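Local atomic coordinates of anti-H(O) lectin 1 (Ulex europaeus, PDB entry 1FX5), a protein that binds carbohydrate as an L-fucose-specific legume lectin of the calcium- and manganese-containing type, recognising the H(O) blood group. Residues D43-G47 against R102-Y106; A84-L89 against G216-R222; F110-D116 against D146-V150. All coordinates share one frame; numbering follows the deposited sequence.

Contact 1: D43-G47 against R102-Y106. With NAG (2-acetamido-2-deoxy-beta-D-glucopyranose), chain C; MRD ((4R)-2-methylpentane-2,4-diol), chain H.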
loop_
_atom_site.group_PDB
_atom_site.type_symbol
_atom_site.label_atom_id
_atom_site.label_comp_id
_atom_site.label_asym_id
_atom_site.label_seq_id
_atom_site.Cartn_x
_atom_site.Cartn_y
_atom_site.Cartn_z
ATOM N N ASP A 43 19.752 19.989 19.063
ATOM C CA ASP A 43 20.973 19.206 19.335
ATOM C C ASP A 43 20.806 17.756 18.863
ATOM O O ASP A 43 21.709 17.188 18.227
ATOM C CB ASP A 43 21.327 19.219 20.830
ATOM C CG ASP A 43 21.922 20.551 21.293
ATOM O OD1 ASP A 43 22.198 20.701 22.507
ATOM O OD2 ASP A 43 22.117 21.457 20.455
ATOM N N GLU A 44 19.691 17.140 19.254
ATOM C CA GLU A 44 19.375 15.762 18.876
ATOM C C GLU A 44 18.370 15.933 17.734
ATOM O O GLU A 44 17.249 16.393 17.962
ATOM C CB GLU A 44 18.767 15.000 20.068
ATOM C CG GLU A 44 19.803 14.741 21.169
ATOM C CD GLU A 44 19.254 14.051 22.411
ATOM O OE1 GLU A 44 19.439 12.833 22.569
ATOM O OE2 GLU A 44 18.678 14.735 23.261
ATOM N N THR A 45 18.758 15.578 16.514
ATOM C CA THR A 45 17.853 15.730 15.386
ATOM C C THR A 45 17.709 14.445 14.551
ATOM O O THR A 45 18.621 13.605 14.535
ATOM C CB THR A 45 18.318 16.937 14.517
ATOM O OG1 THR A 45 17.371 17.187 13.473
ATOM C CG2 THR A 45 19.681 16.680 13.913
ATOM N N GLY A 46 16.556 14.275 13.894
ATOM C CA GLY A 46 16.330 13.088 13.082
ATOM C C GLY A 46 15.027 13.072 12.276
ATOM O O GLY A 46 14.285 14.071 12.279
ATOM N N GLY A 47 14.752 11.963 11.573
ATOM C CA GLY A 47 13.531 11.856 10.776
ATOM C C GLY A 47 13.072 10.418 10.619
ATOM O O GLY A 47 13.829 9.512 10.950
ATOM N N ARG A 102 12.392 10.560 20.882
ATOM C CA ARG A 102 13.704 11.193 20.973
ATOM C C ARG A 102 14.708 10.762 19.904
ATOM O O ARG A 102 14.835 9.571 19.597
ATOM C CB ARG A 102 14.257 10.955 22.364
ATOM C CG ARG A 102 15.468 11.753 22.692
ATOM C CD ARG A 102 15.761 11.582 24.136
ATOM N NE ARG A 102 17.050 12.153 24.466
ATOM C CZ ARG A 102 17.551 12.182 25.690
ATOM N NH1 ARG A 102 16.866 11.688 26.722
ATOM N NH2 ARG A 102 18.783 12.617 25.859
ATOM N N ALA A 103 15.393 11.739 19.311
ATOM C CA ALA A 103 16.382 11.469 18.268
ATOM C C ALA A 103 17.802 11.268 18.844
ATOM O O ALA A 103 17.951 10.752 19.968
ATOM C CB ALA A 103 16.344 12.563 17.226
ATOM N N GLY A 104 18.845 11.641 18.111
ATOM C CA GLY A 104 20.177 11.436 18.658
ATOM C C GLY A 104 20.394 9.930 18.785
ATOM O O GLY A 104 19.912 9.180 17.934
ATOM N N GLY A 105 21.032 9.459 19.857
ATOM C CA GLY A 105 21.258 8.029 20.003
ATOM C C GLY A 105 20.044 7.146 20.265
ATOM O O GLY A 105 20.167 5.933 20.437
ATOM N N TYR A 106 18.865 7.741 20.306
ATOM C CA TYR A 106 17.643 6.990 20.547
ATOM C C TYR A 106 16.868 6.730 19.240
ATOM O O TYR A 106 15.742 6.210 19.271
ATOM C CB TYR A 106 16.804 7.685 21.631
ATOM C CG TYR A 106 17.517 7.733 22.971
ATOM C CD1 TYR A 106 18.089 8.908 23.438
ATOM C CD2 TYR A 106 17.624 6.598 23.759
ATOM C CE1 TYR A 106 18.740 8.955 24.665
ATOM C CE2 TYR A 106 18.286 6.630 24.995
ATOM C CZ TYR A 106 18.834 7.810 25.440
ATOM O OH TYR A 106 19.436 7.854 26.671
HETATM C C1 NAG C . 13.168 19.386 12.341
HETATM C C2 NAG C . 13.281 19.180 13.862
HETATM C C3 NAG C . 12.427 20.253 14.564
HETATM C C4 NAG C . 12.888 21.663 14.139
HETATM C C5 NAG C . 12.881 21.776 12.598
HETATM C C6 NAG C . 13.516 23.071 12.100
HETATM C C7 NAG C . 13.716 16.853 14.446
HETATM C C8 NAG C . 13.120 15.524 14.892
HETATM N N2 NAG C . 12.845 17.853 14.279
HETATM O O3 NAG C . 12.538 20.092 15.997
HETATM O O4 NAG C . 11.997 22.665 14.697
HETATM O O5 NAG C . 13.637 20.700 11.995
HETATM O O6 NAG C . 14.772 23.307 12.734
HETATM O O7 NAG C . 14.917 16.956 14.199
HETATM C C1 MRD H . 22.605 12.383 24.168
HETATM C C2 MRD H . 22.776 11.318 23.070
HETATM O O2 MRD H . 21.735 11.492 22.093
HETATM C CM MRD H . 22.641 9.917 23.685
HETATM C C3 MRD H . 24.146 11.528 22.396
HETATM C C4 MRD H . 24.268 11.094 20.925
HETATM O O4 MRD H . 24.035 9.691 20.801
HETATM C C5 MRD H . 25.665 11.412 20.393
#
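Glu44 and Arg102 form a salt bridge that joins the start of strand 44-59 to a loop of the legume lectin fold. The straightest of its bonds runs from Arg102 NE to Glu44 OE1 (3.1 Å), on the syn side of the carboxylate but 26° out of its plane; those from NH2, and from NE to OE2, are weak. The two charged planes stand 85° apart, while Tyr106 CE1 lies over the centre of one guanidinium face. A long acid suits position 44 because its chain, extended beyond CG, carries the carboxylate across to Arg102. Glu44 OE1 also accepts from O2 of a bound methylpentanediol, probably from the crystallisation liquor (2.7 Å), and the diol O2 in turn accepts from Gly105 N at 3.1 Å in a nearly straight bond. Ala103 O is taken by Tyr106 N (3.2 Å), which folds the loop back, and Gly104 O accepts from Ser217 OG. Small residues permit the close approach: the Ala103 methyl sits 3.5 Å from Thr45 C beside Gly46, which has no side chain, and Gly104 adopts a positive phi of 65°. Next to this packing, strand residues hold a glycan: its N-acetylglucosamine O7 receives both Thr45 OG1, at 2.6 Å, and Gly46 N, at 3.2 Å.

Contact 2: A84-L89 against G216-R222. Unlike the reference sequence in segment 216-222: Ser217 (reference Gly).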
loop_
_atom_site.group_PDB
_atom_site.type_symbol
_atom_site.label_atom_id
_atom_site.label_comp_id
_atom_site.label_asym_id
_atom_site.label_seq_id
_atom_site.Cartn_x
_atom_site.Cartn_y
_atom_site.Cartn_z
ATOM N N ALA A 84 34.097 9.626 14.760
ATOM C CA ALA A 84 33.254 10.327 15.727
ATOM C C ALA A 84 31.800 10.644 15.313
ATOM O O ALA A 84 30.981 10.973 16.177
ATOM C CB ALA A 84 33.968 11.625 16.158
ATOM N N ALA A 85 31.489 10.563 14.020
ATOM C CA ALA A 85 30.138 10.856 13.509
ATOM C C ALA A 85 29.067 9.909 14.050
ATOM O O ALA A 85 29.310 8.707 14.194
ATOM C CB ALA A 85 30.142 10.845 12.011
ATOM N N THR A 86 27.872 10.454 14.286
ATOM C CA THR A 86 26.726 9.708 14.827
ATOM C C THR A 86 25.490 9.959 13.927
ATOM O O THR A 86 25.605 10.732 12.984
ATOM C CB THR A 86 26.427 10.224 16.285
ATOM O OG1 THR A 86 25.782 11.504 16.222
ATOM C CG2 THR A 86 27.718 10.390 17.117
ATOM N N ASP A 87 24.350 9.265 14.105
ATOM C CA ASP A 87 24.101 8.205 15.102
ATOM C C ASP A 87 23.760 6.875 14.429
ATOM O O ASP A 87 23.820 5.834 15.089
ATOM C CB ASP A 87 22.955 8.572 16.043
ATOM C CG ASP A 87 23.430 9.311 17.258
ATOM O OD1 ASP A 87 23.319 10.553 17.249
ATOM O OD2 ASP A 87 23.943 8.670 18.198
ATOM N N GLY A 88 23.331 6.930 13.156
ATOM C CA GLY A 88 22.985 5.724 12.417
ATOM C C GLY A 88 21.587 5.703 11.822
ATOM O O GLY A 88 20.903 6.731 11.779
ATOM N N LEU A 89 21.188 4.560 11.268
ATOM C CA LEU A 89 19.864 4.447 10.680
ATOM C C LEU A 89 19.198 3.169 11.200
ATOM O O LEU A 89 19.868 2.277 11.740
ATOM C CB LEU A 89 19.888 4.517 9.150
ATOM C CG LEU A 89 20.574 3.400 8.386
ATOM C CD1 LEU A 89 19.828 3.130 7.092
ATOM C CD2 LEU A 89 22.008 3.785 8.114
ATOM N N GLY A 216 16.460 7.874 10.848
ATOM C CA GLY A 216 17.853 8.262 10.768
ATOM C C GLY A 216 18.018 9.412 11.738
ATOM O O GLY A 216 17.071 10.185 11.919
ATOM N N SER A 217 19.184 9.535 12.381
ATOM C CA SER A 217 19.385 10.622 13.317
ATOM C C SER A 217 20.858 10.927 13.532
ATOM O O SER A 217 21.726 10.133 13.151
ATOM C CB SER A 217 18.677 10.343 14.653
ATOM O OG SER A 217 19.249 9.235 15.293
ATOM N N THR A 218 21.122 12.097 14.118
ATOM C CA THR A 218 22.471 12.565 14.397
ATOM C C THR A 218 22.496 13.553 15.587
ATOM O O THR A 218 21.448 13.895 16.145
ATOM C CB THR A 218 23.073 13.191 13.127
ATOM O OG1 THR A 218 24.497 13.329 13.274
ATOM C CG2 THR A 218 22.424 14.543 12.837
ATOM N N TYR A 219 23.683 14.023 15.960
ATOM C CA TYR A 219 23.832 14.951 17.086
ATOM C C TYR A 219 24.743 16.135 16.707
ATOM O O TYR A 219 25.580 15.959 15.804
ATOM C CB TYR A 219 24.461 14.140 18.209
ATOM C CG TYR A 219 24.542 14.840 19.515
ATOM C CD1 TYR A 219 25.776 15.259 20.013
ATOM C CD2 TYR A 219 23.395 15.099 20.252
ATOM C CE1 TYR A 219 25.864 15.911 21.197
ATOM C CE2 TYR A 219 23.471 15.758 21.449
ATOM C CZ TYR A 219 24.712 16.163 21.917
ATOM O OH TYR A 219 24.814 16.812 23.117
ATOM N N ILE A 220 24.624 17.306 17.375
ATOM C CA ILE A 220 25.495 18.478 17.030
ATOM C C ILE A 220 26.957 18.215 17.269
ATOM O O ILE A 220 27.323 17.629 18.288
ATOM C CB ILE A 220 25.253 19.807 17.817
ATOM C CG1 ILE A 220 24.373 19.594 19.030
ATOM C CG2 ILE A 220 24.829 20.936 16.873
ATOM C CD1 ILE A 220 25.094 18.970 20.159
ATOM N N GLY A 221 27.790 18.692 16.351
ATOM C CA GLY A 221 29.221 18.493 16.496
ATOM C C GLY A 221 29.741 17.227 15.853
ATOM O O GLY A 221 30.951 17.065 15.695
ATOM N N ARG A 222 28.845 16.318 15.481
ATOM C CA ARG A 222 29.251 15.062 14.853
ATOM C C ARG A 222 28.189 14.628 13.854
ATOM O O ARG A 222 27.956 13.436 13.637
ATOM C CB ARG A 222 29.528 13.977 15.921
ATOM C CG ARG A 222 28.787 14.121 17.250
ATOM C CD ARG A 222 29.690 13.864 18.502
ATOM N NE ARG A 222 30.396 12.596 18.399
ATOM C CZ ARG A 222 31.283 12.116 19.270
ATOM N NH1 ARG A 222 31.613 12.778 20.365
ATOM N NH2 ARG A 222 31.869 10.952 19.009
#
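Arg222 folds its side chain back over Ala84 and Thr86, and it loses more surface than any other residue here. Bends at chi2 and chi3 bring the guanidinium side-on to Ala84 O, which accepts from NE at 2.8 Å and from NH2 at 3.0 Å; one carbonyl oxygen thus takes two donors, which fixes the group's rotation. Arg222 O also accepts from Thr86 N at 3.1 Å.

Thr86 comes next. With OG1 lodged between its own backbone N and carbonyl carbon (chi1 75°), it donates to Asp87 OD1 (2.8 Å) from above the carboxylate, while CG2 packs 3.7 Å from Arg222 NE. A branched residue that is polar on one arm and apolar on the other fits both tasks. Thr86 O accepts from Thr218 OG1 (2.8 Å).

The peptide from Thr86 to Asp87 is cis, as in other legume lectins, where it presents the aspartate to the sugar site; here Asp87 OD2 is hydrogen-bonded to the methylpentanediol, probably a crystallisation additive, near the calcium. Asp87 and Gly88 both face Ser217 in a classic beta bulge, with Asp87 N bonded to Ser217 O (2.9 Å). Gly88, at phi 125°, has the freedom this backbone needs.

The contact lies where strand 88-94 starts beside the end of strand 209-219, antiparallel to it; their other neighbours are strands 122-127 and 44-59 respectively.

Contact 3: F110-D116 against D146-V150. Unlike the reference sequence in segment 110-116: Asn111 (reference Glu), Cys115 (reference Asp). Unlike the reference sequence in segment 146-150: Cys149 (reference Arg). With NAG (2-acetamido-2-deoxy-beta-D-glucopyranose), chain D.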
loop_
_atom_site.group_PDB
_atom_site.type_symbol
_atom_site.label_atom_id
_atom_site.label_comp_id
_atom_site.label_asym_id
_atom_site.label_seq_id
_atom_site.Cartn_x
_atom_site.Cartn_y
_atom_site.Cartn_z
ATOM N N PHE A 110 12.678 5.664 20.658
ATOM C CA PHE A 110 12.532 5.579 22.119
ATOM C C PHE A 110 12.662 6.920 22.889
ATOM O O PHE A 110 13.188 7.897 22.349
ATOM C CB PHE A 110 13.571 4.566 22.666
ATOM C CG PHE A 110 13.645 3.274 21.876
ATOM C CD1 PHE A 110 12.691 2.288 22.040
ATOM C CD2 PHE A 110 14.659 3.068 20.959
ATOM C CE1 PHE A 110 12.749 1.120 21.297
ATOM C CE2 PHE A 110 14.722 1.900 20.213
ATOM C CZ PHE A 110 13.766 0.929 20.383
ATOM N N ASN A 111 12.218 6.934 24.155
ATOM C CA ASN A 111 12.269 8.128 25.032
ATOM C C ASN A 111 13.614 8.251 25.740
ATOM O O ASN A 111 14.114 9.356 25.963
ATOM C CB ASN A 111 11.246 8.059 26.187
ATOM C CG ASN A 111 9.806 8.264 25.753
ATOM O OD1 ASN A 111 9.518 8.756 24.661
ATOM N ND2 ASN A 111 8.909 7.837 26.643
ATOM N N ASP A 112 14.109 7.117 26.219
ATOM C CA ASP A 112 15.381 7.048 26.940
ATOM C C ASP A 112 15.835 5.581 26.993
ATOM O O ASP A 112 15.396 4.811 26.162
ATOM C CB ASP A 112 15.250 7.644 28.353
ATOM C CG ASP A 112 14.041 7.094 29.125
ATOM O OD1 ASP A 112 13.424 7.891 29.843
ATOM O OD2 ASP A 112 13.693 5.884 29.042
ATOM N N THR A 113 16.631 5.182 27.992
ATOM C CA THR A 113 17.098 3.797 28.056
ATOM C C THR A 113 16.202 2.739 28.685
ATOM O O THR A 113 16.567 1.566 28.693
ATOM C CB THR A 113 18.495 3.666 28.717
ATOM O OG1 THR A 113 18.351 3.730 30.139
ATOM C CG2 THR A 113 19.427 4.767 28.260
ATOM N N LYS A 114 15.073 3.117 29.255
ATOM C CA LYS A 114 14.203 2.109 29.860
ATOM C C LYS A 114 13.529 1.225 28.821
ATOM O O LYS A 114 13.089 1.716 27.781
ATOM C CB LYS A 114 13.190 2.774 30.788
ATOM C CG LYS A 114 13.899 3.548 31.906
ATOM C CD LYS A 114 12.986 4.021 33.037
ATOM C CE LYS A 114 13.786 4.838 34.094
ATOM N NZ LYS A 114 15.032 4.159 34.623
ATOM N N CYS A 115 13.522 -0.085 29.059
ATOM C CA CYS A 115 12.893 -1.062 28.156
ATOM C C CYS A 115 11.401 -1.115 28.497
ATOM O O CYS A 115 11.031 -1.103 29.674
ATOM C CB CYS A 115 13.532 -2.429 28.336
ATOM S SG CYS A 115 15.327 -2.455 28.067
ATOM N N ASP A 116 10.538 -1.265 27.505
ATOM C CA ASP A 116 9.119 -1.286 27.821
ATOM C C ASP A 116 8.327 -1.964 26.717
ATOM O O ASP A 116 8.402 -1.549 25.550
ATOM C CB ASP A 116 8.657 0.179 27.973
ATOM C CG ASP A 116 7.245 0.338 28.557
ATOM O OD1 ASP A 116 6.354 -0.516 28.382
ATOM O OD2 ASP A 116 7.027 1.380 29.187
ATOM N N ASP A 146 16.988 -4.844 18.095
ATOM C CA ASP A 146 16.316 -4.248 19.251
ATOM C C ASP A 146 14.878 -4.704 19.395
ATOM O O ASP A 146 14.106 -4.656 18.440
ATOM C CB ASP A 146 16.292 -2.721 19.134
ATOM C CG ASP A 146 17.661 -2.108 18.969
ATOM O OD1 ASP A 146 18.689 -2.775 19.181
ATOM O OD2 ASP A 146 17.719 -0.927 18.625
ATOM N N VAL A 147 14.509 -5.096 20.606
ATOM C CA VAL A 147 13.153 -5.548 20.882
ATOM C C VAL A 147 12.641 -4.707 22.060
ATOM O O VAL A 147 13.120 -4.861 23.199
ATOM C CB VAL A 147 13.127 -7.078 21.249
ATOM C CG1 VAL A 147 11.712 -7.536 21.581
ATOM C CG2 VAL A 147 13.663 -7.899 20.090
ATOM N N ASN A 148 11.767 -3.740 21.765
ATOM C CA ASN A 148 11.190 -2.869 22.794
ATOM C C ASN A 148 12.196 -2.105 23.690
ATOM O O ASN A 148 11.856 -1.695 24.806
ATOM C CB ASN A 148 10.248 -3.701 23.686
ATOM C CG ASN A 148 8.985 -4.121 22.969
ATOM O OD1 ASN A 148 8.523 -3.433 22.069
ATOM N ND2 ASN A 148 8.419 -5.252 23.363
ATOM N N CYS A 149 13.407 -1.875 23.191
ATOM C CA CYS A 149 14.406 -1.167 23.974
ATOM C C CYS A 149 15.587 -0.700 23.100
ATOM O O CYS A 149 15.844 -1.278 22.032
ATOM C CB CYS A 149 14.920 -2.100 25.083
ATOM S SG CYS A 149 15.634 -1.202 26.489
ATOM N N VAL A 150 16.268 0.364 23.530
ATOM C CA VAL A 150 17.411 0.891 22.782
ATOM C C VAL A 150 18.634 -0.045 22.996
ATOM O O VAL A 150 19.642 0.048 22.285
ATOM C CB VAL A 150 17.737 2.383 23.175
ATOM C CG1 VAL A 150 18.341 2.475 24.590
ATOM C CG2 VAL A 150 18.673 3.021 22.129
HETATM C C1 NAG D . 7.515 8.229 26.583
HETATM C C2 NAG D . 6.739 7.531 27.691
HETATM C C3 NAG D . 5.270 7.886 27.537
HETATM C C4 NAG D . 5.142 9.394 27.703
HETATM C C5 NAG D . 5.990 10.066 26.623
HETATM C C6 NAG D . 5.947 11.586 26.666
HETATM C C7 NAG D . 6.742 5.336 26.661
HETATM C C8 NAG D . 6.988 3.845 26.851
HETATM N N2 NAG D . 6.942 6.095 27.731
HETATM O O3 NAG D . 4.484 7.191 28.521
HETATM O O4 NAG D . 3.767 9.798 27.569
HETATM O O5 NAG D . 7.371 9.646 26.757
HETATM O O6 NAG D . 6.104 12.067 27.992
HETATM O O7 NAG D . 6.331 5.788 25.584
HETATM O O HOH W 1 14.842 2.056 25.409
#
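A disulfide between Cys115 and Cys149 ties a glycan-bearing loop of the legume lectin domain to the turn that follows strand 142-147. The SG atoms are 2.0 Å apart, with a chi3 of -70°. Cys149 SG lies anti to its backbone N (chi1 -157°), which turns it across to Cys115.

Beside this covalent link, Asp116 N donates to Asn148 O at 3.0 Å. Asn148 has the left-handed backbone conformation that asparagine tolerates well, and its OD1 is engaged by Thr121 N. Asp116 belongs to the glycan pocket and touches a bound fucose, its OD1 held by Ser118 N. Phe110 supplies the apolar half of the contact. One face of its ring covers the peptide linking Cys149 and Val150, with Val150 N 3.9 Å above the ring centre, and ring atom CD2 packs 3.9 Å from Val150 CB. The branched valine reaches two ways, for its CG1 also lies 3.9 Å from Thr113 CA. A water joins the two segments, accepting from Val150 N at 2.9 Å and donating to Asp112 O and Lys114 O.

The loop has internal order too: Asp112 OD2 accepts from Lys114 N (3.1 Å), making an Asx turn. Asn111, just before it, carries N-acetylglucosamine, covalently joined from ND2 to C1.

Phe110 further meets Tyr119 edge-to-face. The loop lies between strands 88-94 and 122-127, and its partner turn lies between strands 142-147 and 154-157; strand 142-147 pairs antiparallel with strands 122-127 and 154-157.

From the N terminus, residues 43-47 come first and wait for 102-106, where contact 1 closes a loop of 54 residues. Residues 84-89 fall inside that loop but find their partner only at 216-222, so contacts 1 and 2 cross. Contact 3 opens after contact 1 has closed, spans a short loop through the metal-binding residues, and is nested within the long loop of contact 2. Contacts 1 and 2 join directly through neighbouring strands 44-59 and 209-219, where Gly47 N meets Gly216 O. Contacts 1 and 3 share one long loop, in which Arg102 N approaches Phe110 O; contacts 2 and 3 do not touch.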